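Local structure of glycosyl hydrolase family 26 (Bacteroides ovatus, 4ZXO) at residues 61-66 with 86-91; 107-110 with 116-119; 217-222 with 249-254. The protein is a family 26 beta-mannanase that probably hydrolyses beta-1,4-mannosidic linkages in the backbone of galactomannan. All coordinates share one frame; numbering follows the deposited sequence.

The three contacts follow one another along the chain and belong to one TIM-barrel fold. Their centres lie about 28 Å from one another, and none touch. Nearest atoms lie about 11 Å apart between interactions 1 and 2, about 16 Å between interactions 1 and 3, about 9 Å between interactions 2 and 3. Interaction 1 joins a barrel strand to its helix; interaction 3 joins two outer helices on the other side of the chain's centre; interaction 2 lies within a surface loop. That loop leaves the C-terminal end of a strand, the end where TIM-barrel glycosidases carry their active site. None of the six segments contains a ligand of the potassium ion (Ser-328, Ser-330, Ile-333).

Interaction 1. Residues 61-66 with 86-91; sequences MSFDLG and EYIIEQ
In one beta-alpha-beta unit of the TIM barrel, Met-61 and Phe-63 of strand 60-64 pack against Gln-91, Tyr-87 and Ile-88 of the returning helix 81-93. The short segments run nearly antiparallel, with their axes 9.9 Å apart at closest approach and 163° between their directions. Met-61 lies across the amide of Gln-91. Its chain is extended beyond CG, which spreads the contact over several atoms: Met-61 CG is 3.7 Å from Gln-91 NE2, while Met-61 CE comes within 3.3 Å of Gln-91 OE1. The glutamine meets it with CG anti to the backbone N (chi1 173°) and a bend at chi2. These are van der Waals contacts; the polar ends of that amide are satisfied by Arg-94, which donates to OE1, and by Pro-58 O, which accepts from NE2. Held at both ends, the amide is probably kept from flipping while the thioether lies against it.

One turn earlier on the helix, the far end of the Phe-63 ring takes over. Phe-63 CZ is 3.7 Å from Tyr-87 CB, and Phe-63 CE1 is 4.0 Å from Tyr-87 CD2. On the same ring, Phe-63 CE2 lies 4.0 Å from Ile-88 CG1, the branch by which the isoleucine comes near the ring. Between the two strand residues, Ser-62 points away from the helix and bonds to His-32. Where the strand ends, Asp-64 OD2 accepts from Gly-66 N at 2.8 Å, an Asx turn. Strand 97-101 runs parallel alongside, bonded through its backbone to Met-61 and Phe-63 and touched by Ile-88 and Gln-91, while Phe-145 of helix 132-147 packs on Ile-88 and Leu-65.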
loop_
_atom_site.group_PDB
_atom_site.type_symbol
_atom_site.label_atom_id
_atom_site.label_comp_id
_atom_site.label_asym_id
_atom_site.label_seq_id
_atom_site.Cartn_x
_atom_site.Cartn_y
_atom_site.Cartn_z
ATOM N N MET A 61 0.666 1.641 -8.427
ATOM C CA MET A 61 2.076 1.762 -8.049
ATOM C C MET A 61 2.136 2.282 -6.650
ATOM O O MET A 61 1.308 3.115 -6.263
ATOM C CB MET A 61 2.807 2.718 -8.973
ATOM C CG MET A 61 2.973 2.119 -10.354
ATOM S SD MET A 61 3.727 3.294 -11.486
ATOM C CE MET A 61 3.498 2.399 -13.037
ATOM N N SER A 62 3.054 1.741 -5.856
ATOM C CA SER A 62 3.238 2.290 -4.501
ATOM C C SER A 62 4.664 2.742 -4.331
ATOM O O SER A 62 5.594 2.281 -5.012
ATOM C CB SER A 62 2.845 1.255 -3.392
ATOM O OG SER A 62 3.589 0.059 -3.503
ATOM N N PHE A 63 4.833 3.638 -3.378
ATOM C CA PHE A 63 6.136 4.187 -3.048
ATOM C C PHE A 63 6.144 4.424 -1.551
ATOM O O PHE A 63 5.097 4.347 -0.915
ATOM C CB PHE A 63 6.435 5.502 -3.816
ATOM C CG PHE A 63 6.221 5.404 -5.318
ATOM C CD1 PHE A 63 7.247 4.952 -6.167
ATOM C CD2 PHE A 63 4.989 5.732 -5.859
ATOM C CE1 PHE A 63 7.027 4.845 -7.515
ATOM C CE2 PHE A 63 4.740 5.655 -7.234
ATOM C CZ PHE A 63 5.767 5.194 -8.071
ATOM N N ASP A 64 7.306 4.743 -0.989
ATOM C CA ASP A 64 7.397 4.908 0.478
ATOM C C ASP A 64 7.862 6.289 0.835
ATOM O O ASP A 64 8.723 6.865 0.165
ATOM C CB ASP A 64 8.333 3.855 1.059
ATOM C CG ASP A 64 8.031 3.568 2.540
ATOM O OD1 ASP A 64 7.233 2.637 2.789
ATOM O OD2 ASP A 64 8.488 4.322 3.440
ATOM N N LEU A 65 7.246 6.840 1.884
ATOM C CA LEU A 65 7.617 8.177 2.367
ATOM C C LEU A 65 8.600 8.151 3.554
ATOM O O LEU A 65 8.950 9.196 4.077
ATOM C CB LEU A 65 6.380 8.974 2.742
ATOM C CG LEU A 65 5.422 9.206 1.599
ATOM C CD1 LEU A 65 4.230 10.070 2.059
ATOM C CD2 LEU A 65 6.133 9.804 0.341
ATOM N N GLY A 66 9.084 6.972 3.933
ATOM C CA GLY A 66 10.009 6.885 5.049
ATOM C C GLY A 66 11.176 7.830 4.865
ATOM O O GLY A 66 11.801 7.872 3.785
ATOM N N GLU A 86 7.189 13.089 -9.410
ATOM C CA GLU A 86 7.085 12.870 -10.857
ATOM C C GLU A 86 6.424 11.550 -11.201
ATOM O O GLU A 86 5.536 11.498 -12.051
ATOM C CB GLU A 86 8.461 12.865 -11.494
ATOM C CG GLU A 86 9.049 14.160 -11.762
ATOM C CD GLU A 86 10.328 13.999 -12.607
ATOM O OE1 GLU A 86 10.927 12.900 -12.611
ATOM O OE2 GLU A 86 10.710 14.946 -13.306
ATOM N N TYR A 87 6.833 10.480 -10.514
ATOM C CA TYR A 87 6.302 9.159 -10.853
ATOM C C TYR A 87 4.827 9.112 -10.531
ATOM O O TYR A 87 4.041 8.445 -11.237
ATOM C CB TYR A 87 7.019 8.022 -10.127
ATOM C CG TYR A 87 8.508 8.048 -10.315
ATOM C CD1 TYR A 87 9.087 8.555 -11.492
ATOM C CD2 TYR A 87 9.371 7.559 -9.300
ATOM C CE1 TYR A 87 10.483 8.596 -11.635
ATOM C CE2 TYR A 87 10.759 7.596 -9.450
ATOM C CZ TYR A 87 11.308 8.086 -10.617
ATOM O OH TYR A 87 12.668 8.116 -10.776
ATOM N N ILE A 88 4.466 9.763 -9.424
ATOM C CA ILE A 88 3.055 9.804 -9.027
ATOM C C ILE A 88 2.209 10.573 -10.051
ATOM O O ILE A 88 1.122 10.098 -10.453
ATOM C CB ILE A 88 2.932 10.400 -7.607
ATOM C CG1 ILE A 88 3.478 9.359 -6.612
ATOM C CG2 ILE A 88 1.463 10.753 -7.233
ATOM C CD1 ILE A 88 3.808 9.947 -5.230
ATOM N N ILE A 89 2.685 11.745 -10.469
ATOM C CA ILE A 89 1.993 12.525 -11.487
ATOM C C ILE A 89 1.832 11.726 -12.777
ATOM O O ILE A 89 0.759 11.740 -13.394
ATOM C CB ILE A 89 2.744 13.833 -11.687
ATOM C CG1 ILE A 89 2.486 14.722 -10.481
ATOM C CG2 ILE A 89 2.286 14.589 -12.891
ATOM C CD1 ILE A 89 3.455 15.857 -10.406
ATOM N N GLU A 90 2.879 11.010 -13.172
ATOM C CA GLU A 90 2.813 10.226 -14.399
ATOM C C GLU A 90 1.867 9.037 -14.302
ATOM O O GLU A 90 1.185 8.709 -15.282
ATOM C CB GLU A 90 4.209 9.742 -14.794
ATOM C CG GLU A 90 5.094 10.929 -15.086
ATOM C CD GLU A 90 6.559 10.584 -15.303
ATOM O OE1 GLU A 90 6.951 9.406 -15.361
ATOM O OE2 GLU A 90 7.353 11.537 -15.404
ATOM N N GLN A 91 1.789 8.398 -13.129
ATOM C CA GLN A 91 0.876 7.279 -12.966
ATOM C C GLN A 91 -0.546 7.786 -12.998
ATOM O O GLN A 91 -1.410 7.153 -13.620
ATOM C CB GLN A 91 1.203 6.523 -11.664
ATOM C CG GLN A 91 0.177 5.403 -11.290
ATOM C CD GLN A 91 0.250 4.178 -12.209
ATOM O OE1 GLN A 91 0.789 4.230 -13.332
ATOM N NE2 GLN A 91 -0.284 3.063 -11.722
#

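Interaction 2. Residues 107-110 with 116-119; sequences PKTG and VTDS
Lys-108 reaches over to Asp-118 with a chain that runs alongside a single carboxylate oxygen and ends on it. The side chain sets out from CB toward residues 116-119. Lys-108 CG then lies 4.1 Å from Asp-118 OD2, and Lys-108 CD closes to 3.5 Å of that oxygen. From CE, at 3.6 Å, the chain bends (chi4 -68°) and brings Lys-108 NZ within 2.8 Å of Asp-118 OD2, a salt bridge made through the syn lone pair. The carboxylate is swung out to receive it, its CG anti to the backbone N (chi1 -176°), and its other oxygen, OD1, is hydrogen-bonded to Thr-120 OG1, so each oxygen has its own partner. A methionine in place of Lys-108 would keep much of the aliphatic reach but is likely to leave Asp-118 OD2 without its charged mate and less firmly fixed.

Both segments belong to one long beta-alpha loop of the TIM barrel, between strand 97-101 and helix 121-125, and the salt bridge ties two parts of that loop together at the protein surface. Beside it, Thr-109 CG2 lies alongside the aspartate, 4.0 Å from Asp-118 CB, and is 4.1 Å from Thr-117 OG1. The two threonine hydroxyls are joined less directly: Thr-109 OG1 bonds to OD2 of Asp-115, and Thr-117 OG1 bonds to OD1 of that carboxylate. Val-121 and Ser-124 of helix 121-125 also touch the lysine side chain.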
loop_
_atom_site.group_PDB
_atom_site.type_symbol
_atom_site.label_atom_id
_atom_site.label_comp_id
_atom_site.label_asym_id
_atom_site.label_seq_id
_atom_site.Cartn_x
_atom_site.Cartn_y
_atom_site.Cartn_z
ATOM N N PRO A 107 10.853 7.912 16.577
ATOM C CA PRO A 107 11.017 9.289 17.097
ATOM C C PRO A 107 11.649 9.359 18.491
ATOM O O PRO A 107 12.067 10.448 18.907
ATOM C CB PRO A 107 9.581 9.836 17.129
ATOM C CG PRO A 107 8.692 8.589 17.277
ATOM C CD PRO A 107 9.443 7.490 16.461
ATOM N N LYS A 108 11.778 8.225 19.173
ATOM C CA LYS A 108 12.373 8.253 20.500
ATOM C C LYS A 108 13.854 7.849 20.444
ATOM O O LYS A 108 14.719 8.501 21.061
ATOM C CB LYS A 108 11.601 7.323 21.449
ATOM C CG LYS A 108 12.118 7.338 22.894
ATOM C CD LYS A 108 11.089 6.525 23.715
ATOM C CE LYS A 108 11.166 6.738 25.192
ATOM N NZ LYS A 108 12.391 6.200 25.761
ATOM N N THR A 109 14.150 6.777 19.702
ATOM C CA THR A 109 15.529 6.270 19.666
ATOM C C THR A 109 16.387 6.872 18.587
ATOM O O THR A 109 17.603 6.779 18.666
ATOM C CB THR A 109 15.576 4.756 19.459
ATOM O OG1 THR A 109 15.185 4.452 18.126
ATOM C CG2 THR A 109 14.636 4.048 20.434
ATOM N N GLY A 110 15.754 7.457 17.575
ATOM C CA GLY A 110 16.443 7.967 16.384
ATOM C C GLY A 110 16.769 6.842 15.404
ATOM O O GLY A 110 17.386 7.093 14.357
ATOM N N VAL A 116 13.015 -1.898 17.506
ATOM C CA VAL A 116 12.047 -2.301 18.515
ATOM C C VAL A 116 12.716 -2.527 19.853
ATOM O O VAL A 116 12.209 -3.282 20.704
ATOM C CB VAL A 116 11.237 -3.565 18.024
ATOM C CG1 VAL A 116 10.343 -3.128 16.774
ATOM C CG2 VAL A 116 12.138 -4.771 17.719
ATOM N N THR A 117 13.870 -1.872 20.040
ATOM C CA THR A 117 14.612 -1.989 21.300
ATOM C C THR A 117 13.826 -1.418 22.467
ATOM O O THR A 117 13.978 -1.889 23.604
ATOM C CB THR A 117 15.985 -1.268 21.260
ATOM O OG1 THR A 117 15.773 0.090 20.915
ATOM C CG2 THR A 117 16.913 -1.872 20.199
ATOM N N ASP A 118 12.996 -0.428 22.178
ATOM C CA ASP A 118 12.293 0.343 23.202
ATOM C C ASP A 118 10.781 0.246 22.934
ATOM O O ASP A 118 10.298 0.666 21.885
ATOM C CB ASP A 118 12.819 1.807 23.170
ATOM C CG ASP A 118 12.237 2.687 24.265
ATOM O OD1 ASP A 118 11.087 2.434 24.741
ATOM O OD2 ASP A 118 12.910 3.690 24.594
ATOM N N SER A 119 10.038 -0.315 23.878
ATOM C CA SER A 119 8.618 -0.594 23.678
ATOM C C SER A 119 7.802 0.528 24.256
ATOM O O SER A 119 6.613 0.340 24.554
ATOM C CB SER A 119 8.231 -1.982 24.283
ATOM O OG SER A 119 8.917 -3.038 23.600
#

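Interaction 3. Residues 217-222 with 249-254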
loop_
_atom_site.group_PDB
_atom_site.type_symbol
_atom_site.label_atom_id
_atom_site.label_comp_id
_atom_site.label_asym_id
_atom_site.label_seq_id
_atom_site.Cartn_x
_atom_site.Cartn_y
_atom_site.Cartn_z
ATOM N N GLU A 217 -12.553 -10.629 14.618
ATOM C CA GLU A 217 -12.410 -9.979 15.920
ATOM C C GLU A 217 -10.958 -9.540 16.134
ATOM O O GLU A 217 -10.665 -8.396 16.570
ATOM C CB GLU A 217 -12.884 -10.948 17.059
ATOM C CG GLU A 217 -12.440 -10.565 18.487
ATOM C CD GLU A 217 -12.959 -11.547 19.497
ATOM O OE1 GLU A 217 -14.135 -11.887 19.372
ATOM O OE2 GLU A 217 -12.189 -12.034 20.354
ATOM N N GLU A 218 -10.032 -10.459 15.847
ATOM C CA GLU A 218 -8.633 -10.186 16.059
ATOM C C GLU A 218 -8.146 -9.120 15.075
ATOM O O GLU A 218 -7.374 -8.238 15.414
ATOM C CB GLU A 218 -7.805 -11.457 15.906
ATOM C CG GLU A 218 -8.049 -12.476 17.053
ATOM C CD GLU A 218 -7.649 -13.875 16.629
ATOM O OE1 GLU A 218 -6.433 -14.106 16.303
ATOM O OE2 GLU A 218 -8.564 -14.746 16.604
ATOM N N TYR A 219 -8.573 -9.247 13.822
ATOM C CA TYR A 219 -8.163 -8.297 12.810
ATOM C C TYR A 219 -8.539 -6.895 13.183
ATOM O O TYR A 219 -7.765 -5.967 12.922
ATOM C CB TYR A 219 -8.813 -8.707 11.459
ATOM C CG TYR A 219 -8.556 -7.766 10.298
ATOM C CD1 TYR A 219 -7.414 -7.906 9.492
ATOM C CD2 TYR A 219 -9.479 -6.787 9.974
ATOM C CE1 TYR A 219 -7.199 -7.044 8.408
ATOM C CE2 TYR A 219 -9.264 -5.921 8.926
ATOM C CZ TYR A 219 -8.125 -6.039 8.143
ATOM O OH TYR A 219 -7.918 -5.173 7.096
ATOM N N LEU A 220 -9.730 -6.744 13.755
ATOM C CA LEU A 220 -10.217 -5.409 14.105
ATOM C C LEU A 220 -9.876 -4.948 15.510
ATOM O O LEU A 220 -10.377 -3.892 15.929
ATOM C CB LEU A 220 -11.742 -5.346 13.938
ATOM C CG LEU A 220 -12.188 -5.554 12.479
ATOM C CD1 LEU A 220 -13.755 -5.493 12.415
ATOM C CD2 LEU A 220 -11.594 -4.463 11.589
ATOM N N GLU A 221 -9.130 -5.733 16.301
ATOM C CA GLU A 221 -8.880 -5.349 17.699
ATOM C C GLU A 221 -8.259 -3.947 17.804
ATOM O O GLU A 221 -8.567 -3.199 18.723
ATOM C CB GLU A 221 -7.937 -6.368 18.354
ATOM C CG GLU A 221 -7.768 -6.148 19.842
ATOM C CD GLU A 221 -6.346 -6.148 20.380
ATOM O OE1 GLU A 221 -5.306 -6.021 19.672
ATOM O OE2 GLU A 221 -6.275 -6.310 21.594
ATOM N N ARG A 222 -7.383 -3.607 16.851
ATOM C CA ARG A 222 -6.726 -2.298 16.890
ATOM C C ARG A 222 -7.217 -1.340 15.783
ATOM O O ARG A 222 -6.484 -0.388 15.356
ATOM C CB ARG A 222 -5.199 -2.488 16.800
ATOM C CG ARG A 222 -4.679 -3.164 18.032
ATOM C CD ARG A 222 -3.168 -3.242 18.152
ATOM N NE ARG A 222 -2.921 -3.766 19.504
ATOM C CZ ARG A 222 -1.860 -3.469 20.250
ATOM N NH1 ARG A 222 -0.897 -2.663 19.766
ATOM N NH2 ARG A 222 -1.772 -3.965 21.501
ATOM N N ASN A 249 -5.897 -17.490 2.000
ATOM C CA ASN A 249 -7.333 -17.693 2.033
ATOM C C ASN A 249 -7.950 -17.241 3.355
ATOM O O ASN A 249 -9.021 -16.636 3.357
ATOM C CB ASN A 249 -7.695 -19.160 1.797
ATOM C CG ASN A 249 -7.775 -19.503 0.311
ATOM O OD1 ASN A 249 -8.632 -18.985 -0.426
ATOM N ND2 ASN A 249 -6.869 -20.333 -0.139
ATOM N N LYS A 250 -7.321 -17.583 4.479
ATOM C CA LYS A 250 -7.828 -17.171 5.764
ATOM C C LYS A 250 -7.938 -15.636 5.841
ATOM O O LYS A 250 -8.986 -15.103 6.248
ATOM C CB LYS A 250 -6.916 -17.668 6.877
ATOM C CG LYS A 250 -7.407 -17.298 8.239
ATOM C CD LYS A 250 -6.255 -17.442 9.266
ATOM C CE LYS A 250 -5.381 -16.194 9.246
ATOM N NZ LYS A 250 -4.218 -16.313 10.178
ATOM N N MET A 251 -6.868 -14.917 5.470
ATOM C CA MET A 251 -6.956 -13.462 5.593
ATOM C C MET A 251 -7.922 -12.838 4.603
ATOM O O MET A 251 -8.605 -11.880 4.962
ATOM C CB MET A 251 -5.574 -12.811 5.379
ATOM C CG MET A 251 -4.592 -13.077 6.502
ATOM S SD MET A 251 -5.225 -12.875 8.206
ATOM C CE MET A 251 -5.730 -11.145 8.147
ATOM N N LEU A 252 -7.979 -13.332 3.358
ATOM C CA LEU A 252 -8.923 -12.714 2.440
ATOM C C LEU A 252 -10.378 -13.031 2.820
ATOM O O LEU A 252 -11.248 -12.199 2.558
ATOM C CB LEU A 252 -8.631 -13.168 1.005
ATOM C CG LEU A 252 -7.208 -12.756 0.577
ATOM C CD1 LEU A 252 -7.009 -13.094 -0.930
ATOM C CD2 LEU A 252 -6.922 -11.270 0.886
ATOM N N THR A 253 -10.634 -14.196 3.438
ATOM C CA THR A 253 -11.959 -14.497 3.987
ATOM C C THR A 253 -12.294 -13.481 5.097
ATOM O O THR A 253 -13.411 -12.934 5.185
ATOM C CB THR A 253 -11.975 -15.950 4.504
ATOM O OG1 THR A 253 -11.856 -16.799 3.345
ATOM C CG2 THR A 253 -13.302 -16.300 5.234
ATOM N N ILE A 254 -11.327 -13.241 5.976
ATOM C CA ILE A 254 -11.503 -12.236 7.031
ATOM C C ILE A 254 -11.775 -10.853 6.442
ATOM O O ILE A 254 -12.728 -10.187 6.853
ATOM C CB ILE A 254 -10.275 -12.193 7.939
ATOM C CG1 ILE A 254 -10.289 -13.409 8.862
ATOM C CG2 ILE A 254 -10.216 -10.865 8.772
ATOM C CD1 ILE A 254 -8.953 -13.646 9.554
#
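Tyr-219 packs against Ile-254 and Met-251, and these three buried side chains carry the whole contact between residues 217-222 and 249-254. The close part centres on the CG2 methyl of Ile-254, which sits beside the root of the tyrosine, 3.7 Å from Tyr-219 CB and 3.8 Å from Tyr-219 CG. With CG2 anti to the backbone N of Ile-254 (chi1 -75° for the other branch, CG1), it is this short branch that meets the aromatic residue. Further along, the terminal methyl of the methionine arrives: Met-251 CE is 3.9 Å from Tyr-219 CD1. The CB of Met-251 does not point at the other segment, but bends at both chi2 and chi3 curl the chain round and deliver its methyl to the ring. The tyrosine's own hydroxyl passes beyond this apolar patch and is hydrogen-bonded to Gly-233 O, which pins the far end of the ring against strand 231-235.

Away from this apolar patch the two segments part. Glu-217 and Thr-253 are exposed to solvent, and the buried surface totals a modest 112 Å². Thr-253 turns back on its own helix, its hydroxyl donating to Asn-249 O at 2.8 Å from the face opposite the one used by Thr-253 N. Within 217-222, Glu-221 OE1 takes a long 3.3 Å salt bridge from the adjacent Arg-222 NE, lying near the guanidinium plane. Lys-250 finds its charge partner in Asp-214, just ahead of helix 216-219. Helix 216-219 comes after strand 203-207 and helix 241-262 after strand 231-235, so the contact joins consecutive helices on the outside of an alpha/beta barrel, with Leu-232 and Thr-234 of strand 231-235 touching Tyr-219 and Met-251 respectively, as in a TIM barrel's outer layer.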